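Local coordinates for bifunctional GH43-CE protein (Bacteroides eggerthii, PDB 6MLY) that probably helps degrade complex arabinoxylans, joining a family 43 glycoside hydrolase, with likely xylosidase activity, to a carbohydrate esterase in one chain, at residues A[458-463]-A[513-518]; A[377-382]-A[446-451]. All coordinates share one frame; numbering follows the deposited sequence.

Contact 1 (A[458-463]-A[513-518]); sequences YFYYSL and KISDCR
R518 lies along two tyrosines, Y458 and Y460, and each part of its long side chain finds a different surface. CB sits over the centre of the Y458 ring in a CH-pi contact, 4.1 Å from the ring centroid and 12° off the normal. CG continues past the hydroxyl end of Y460, and CD comes closer to it, 3.4 Å from Y460 OH. That hydroxyl is hydrogen-bonded to E447, which helps to hold the end of the ring that the methylenes pass; S515 OG bonds to the other carboxylate oxygen. The chain turns about the CG-CD bond (chi3 96°), which carries NE and the guanidinium toward the backbone of strand 456-462. NE and CZ pass above Y458 CB, with CZ 3.4 Å from it and the methylene over the middle of the guanidinium face. Strand 456-462 belongs to a sheet of the concanavalin A-like beta-sandwich, whereas R518 begins strand 518-523 at the border of the mixed sheet of the alpha/beta-hydrolase esterase, so the arginine lies where the two domains meet, and its contacts are consistent with a fixed junction. Arginine suits the place because it can lay methylenes on one ring and its cation over another: CZ lies 4.9 Å from the centroid of the Y460 ring, over its face, a cation-pi contact with the two planes steeply inclined at 64°. At the tip, NH1 donates to F459 O near the guanidinium plane; the modelled separation is too short to be trusted, though the pairing is plausible. NH2 forms a salt bridge with E520.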
# COMPACT_ATOMS: atom_id res chain seq x y z
N TYR A 458 4.00 -1.18 0.95
CA TYR A 458 5.46 -1.06 0.95
C TYR A 458 6.04 -1.95 -0.16
O TYR A 458 5.69 -3.13 -0.26
CB TYR A 458 6.06 -1.47 2.30
CG TYR A 458 5.33 -0.97 3.52
CD1 TYR A 458 5.07 0.38 3.70
CD2 TYR A 458 4.92 -1.85 4.51
CE1 TYR A 458 4.41 0.85 4.83
CE2 TYR A 458 4.26 -1.40 5.65
CZ TYR A 458 4.00 -0.05 5.81
OH TYR A 458 3.34 0.37 6.93
N PHE A 459 6.94 -1.38 -0.97
CA PHE A 459 7.64 -2.12 -2.02
C PHE A 459 9.11 -2.31 -1.64
O PHE A 459 9.71 -1.45 -1.00
CB PHE A 459 7.54 -1.38 -3.36
CG PHE A 459 6.13 -1.22 -3.87
CD1 PHE A 459 5.38 -0.11 -3.54
CD2 PHE A 459 5.55 -2.20 -4.67
CE1 PHE A 459 4.08 0.03 -4.01
CE2 PHE A 459 4.25 -2.05 -5.14
CZ PHE A 459 3.52 -0.94 -4.81
N TYR A 460 9.66 -3.46 -2.05
CA TYR A 460 11.07 -3.80 -1.88
C TYR A 460 11.59 -4.40 -3.19
O TYR A 460 10.80 -4.84 -4.04
CB TYR A 460 11.28 -4.84 -0.77
CG TYR A 460 10.71 -4.52 0.59
CD1 TYR A 460 11.54 -4.31 1.68
CD2 TYR A 460 9.34 -4.50 0.81
CE1 TYR A 460 11.03 -4.04 2.94
CE2 TYR A 460 8.82 -4.23 2.06
CZ TYR A 460 9.66 -4.00 3.13
OH TYR A 460 9.15 -3.74 4.37
N TYR A 461 12.93 -4.42 -3.34
CA TYR A 461 13.61 -5.22 -4.36
C TYR A 461 14.64 -6.12 -3.66
O TYR A 461 14.79 -6.05 -2.44
CB TYR A 461 14.22 -4.33 -5.45
CG TYR A 461 15.51 -3.65 -5.09
CD1 TYR A 461 16.73 -4.28 -5.27
CD2 TYR A 461 15.53 -2.35 -4.62
CE1 TYR A 461 17.93 -3.65 -4.96
CE2 TYR A 461 16.71 -1.70 -4.31
CZ TYR A 461 17.92 -2.36 -4.48
OH TYR A 461 19.09 -1.73 -4.17
N SER A 462 15.30 -6.97 -4.43
CA SER A 462 16.32 -7.88 -3.92
C SER A 462 17.09 -8.53 -5.08
O SER A 462 16.51 -8.78 -6.13
CB SER A 462 15.71 -8.90 -2.99
OG SER A 462 16.64 -9.91 -2.64
N LEU A 463 18.39 -8.78 -4.87
CA LEU A 463 19.29 -9.39 -5.87
C LEU A 463 19.57 -10.85 -5.50
O LEU A 463 20.38 -11.51 -6.15
CB LEU A 463 20.59 -8.58 -5.91
CG LEU A 463 20.44 -7.06 -6.01
CD1 LEU A 463 21.80 -6.40 -6.20
CD2 LEU A 463 19.51 -6.67 -7.14
N LYS A 513 1.35 -13.54 6.04
CA LYS A 513 2.27 -12.93 6.97
C LYS A 513 2.63 -11.53 6.47
O LYS A 513 2.29 -11.14 5.35
CB LYS A 513 3.52 -13.82 7.13
N ILE A 514 3.31 -10.78 7.34
CA ILE A 514 3.92 -9.47 7.03
C ILE A 514 5.19 -9.32 7.88
O ILE A 514 5.27 -9.86 8.98
CB ILE A 514 2.91 -8.32 7.26
CG1 ILE A 514 3.44 -6.98 6.74
CG2 ILE A 514 2.48 -8.24 8.72
CD1 ILE A 514 2.41 -5.87 6.74
N SER A 515 6.18 -8.59 7.35
CA SER A 515 7.46 -8.37 8.04
C SER A 515 7.26 -7.45 9.25
O SER A 515 7.72 -7.76 10.36
CB SER A 515 8.51 -7.82 7.11
OG SER A 515 8.17 -6.50 6.69
N ASP A 516 6.56 -6.33 9.03
CA ASP A 516 6.44 -5.27 10.02
C ASP A 516 7.86 -4.83 10.38
O ASP A 516 8.26 -4.88 11.55
CB ASP A 516 5.60 -5.70 11.23
CG ASP A 516 4.20 -5.11 11.29
OD1 ASP A 516 3.96 -4.06 10.65
OD2 ASP A 516 3.35 -5.69 12.01
N CYS A 517 8.63 -4.46 9.35
CA CYS A 517 9.93 -3.82 9.44
C CYS A 517 9.87 -2.43 8.79
O CYS A 517 10.90 -1.83 8.52
CB CYS A 517 11.01 -4.64 8.74
SG CYS A 517 11.13 -6.36 9.32
N ARG A 518 8.64 -1.96 8.52
CA ARG A 518 8.38 -0.69 7.83
C ARG A 518 7.00 -0.18 8.24
O ARG A 518 6.00 -0.86 8.02
CB ARG A 518 8.43 -0.86 6.30
CG ARG A 518 9.53 -0.06 5.61
CD ARG A 518 9.64 -0.34 4.11
NE ARG A 518 8.92 0.61 3.22
CZ ARG A 518 8.77 0.47 1.83
NH1 ARG A 518 9.25 -0.63 1.26
NH2 ARG A 518 8.24 1.44 1.06

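Contact 2 (A[377-382]-A[446-451]); sequences PVCTGS and AECDFR
C379 and C448 exchange both backbone hydrogen bonds of an antiparallel pair, C379 N to C448 O (3.1 Å) and C448 N to C379 O (2.9 Å). G381 and A446, the next hydrogen-bonded pair, do the same, with the non-hydrogen-bonded pair T380 and E447 between. F450 N adds a bond to P377 O where strand 441-449 ends and strand 378-386 begins. The two strands are thus neighbours in one sheet of the concanavalin A-like beta-sandwich. Apolar packing involves the face carrying C379, C448 and A446: the small A446 and C448 fit against L398 and L400 of strand 395-401 in the facing sheet, while C379 SG meets C448 CB (3.5 Å) and the edge of the F450 ring. Polar and charged groups gather on the other face. T380 OG1, set beside its own backbone N (chi1 -64°), donates to C379 O at 2.7 Å, from the opposite side of the carbonyl plane to C448 N, and rests 3.5 Å from E447 CG. Replacing T380 with an alanine would probably deprive C379 O of its second donor and open a gap alongside E447. R451 NE makes a salt bridge to D449 OD1 (2.7 Å), which also accepts from R451 N in an Asx turn, while V378 CG1 lies over one face of the guanidinium.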
# COMPACT_ATOMS: atom_id res chain seq x y z
N PRO A 377 -5.99 -9.78 7.03
CA PRO A 377 -5.80 -8.37 7.36
C PRO A 377 -4.48 -7.77 6.84
O PRO A 377 -4.41 -6.56 6.63
CB PRO A 377 -5.81 -8.35 8.90
CG PRO A 377 -5.27 -9.70 9.28
CD PRO A 377 -5.82 -10.63 8.22
N VAL A 378 -3.47 -8.62 6.63
CA VAL A 378 -2.18 -8.24 6.01
C VAL A 378 -1.85 -9.26 4.92
O VAL A 378 -2.39 -10.38 4.93
CB VAL A 378 -1.03 -8.18 7.04
CG1 VAL A 378 -1.30 -7.15 8.13
CG2 VAL A 378 -0.73 -9.54 7.64
N CYS A 379 -0.97 -8.87 4.00
CA CYS A 379 -0.44 -9.81 3.01
C CYS A 379 0.87 -9.29 2.41
O CYS A 379 1.29 -8.14 2.63
CB CYS A 379 -1.46 -10.09 1.90
SG CYS A 379 -1.76 -8.69 0.78
N THR A 380 1.52 -10.18 1.66
CA THR A 380 2.76 -9.92 1.00
C THR A 380 2.85 -10.81 -0.24
O THR A 380 2.80 -12.02 -0.13
CB THR A 380 3.93 -10.14 1.98
OG1 THR A 380 3.79 -9.18 3.03
CG2 THR A 380 5.29 -10.01 1.34
N GLY A 381 2.97 -10.17 -1.41
CA GLY A 381 3.29 -10.84 -2.67
C GLY A 381 4.77 -10.75 -2.99
O GLY A 381 5.46 -9.90 -2.44
N SER A 382 5.25 -11.64 -3.87
CA SER A 382 6.67 -11.71 -4.26
C SER A 382 6.82 -12.27 -5.68
O SER A 382 5.92 -12.97 -6.18
CB SER A 382 7.45 -12.54 -3.29
OG SER A 382 7.37 -12.00 -1.98
N ALA A 446 5.94 -6.92 -2.42
CA ALA A 446 4.95 -5.87 -2.18
C ALA A 446 4.12 -6.26 -0.96
O ALA A 446 3.47 -7.30 -0.98
CB ALA A 446 4.09 -5.69 -3.40
N GLU A 447 4.18 -5.44 0.10
CA GLU A 447 3.47 -5.68 1.35
C GLU A 447 2.20 -4.83 1.38
O GLU A 447 2.12 -3.79 0.72
CB GLU A 447 4.35 -5.33 2.56
CG GLU A 447 5.61 -6.16 2.67
CD GLU A 447 6.31 -6.07 4.02
OE1 GLU A 447 6.70 -4.94 4.39
OE2 GLU A 447 6.43 -7.12 4.69
N CYS A 448 1.21 -5.30 2.15
CA CYS A 448 -0.09 -4.63 2.32
C CYS A 448 -0.50 -4.68 3.80
O CYS A 448 -0.57 -5.77 4.39
CB CYS A 448 -1.18 -5.31 1.50
SG CYS A 448 -0.99 -5.15 -0.30
N ASP A 449 -0.76 -3.51 4.37
CA ASP A 449 -1.32 -3.40 5.72
C ASP A 449 -2.72 -2.78 5.60
O ASP A 449 -2.85 -1.57 5.37
CB ASP A 449 -0.43 -2.61 6.67
CG ASP A 449 -0.81 -2.78 8.14
OD1 ASP A 449 -1.54 -3.74 8.43
OD2 ASP A 449 -0.39 -1.95 8.97
N PHE A 450 -3.74 -3.63 5.73
CA PHE A 450 -5.14 -3.23 5.76
C PHE A 450 -5.60 -3.12 7.22
O PHE A 450 -6.66 -2.55 7.48
CB PHE A 450 -6.00 -4.21 4.95
CG PHE A 450 -5.58 -4.36 3.51
CD1 PHE A 450 -5.81 -3.34 2.59
CD2 PHE A 450 -4.95 -5.51 3.06
CE1 PHE A 450 -5.42 -3.48 1.26
CE2 PHE A 450 -4.57 -5.65 1.73
CZ PHE A 450 -4.80 -4.63 0.84
N ARG A 451 -4.80 -3.63 8.17
CA ARG A 451 -5.13 -3.60 9.61
C ARG A 451 -5.75 -2.25 9.97
O ARG A 451 -5.08 -1.22 9.89
CB ARG A 451 -3.88 -3.83 10.48
CG ARG A 451 -3.31 -5.24 10.44
CD ARG A 451 -2.06 -5.45 11.28
NE ARG A 451 -0.98 -4.53 10.94
CZ ARG A 451 0.30 -4.86 10.83
NH1 ARG A 451 0.69 -6.10 11.09
NH2 ARG A 451 1.18 -3.96 10.45

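How the contacts relate
Contact 2 closes before contact 1 opens: residues 377-451 come first, and 458-518 follow. Their centres lie about 9 Å apart, and strands 441-449 and 456-462, consecutive in the chain, are adjacent in one antiparallel sheet of the beta-sandwich. Contact 2 joins two strands within that sheet, while contact 1 sets its next strand against the connection leading to the esterase. That connection runs across the face that bears V378, T380 and E447, where the E447 carboxylate of contact 2 reaches both segments of contact 1 and D516 forms a salt bridge with R451. The linker is therefore held against the sandwich at several points, consistent with a fixed placement of the esterase beside it.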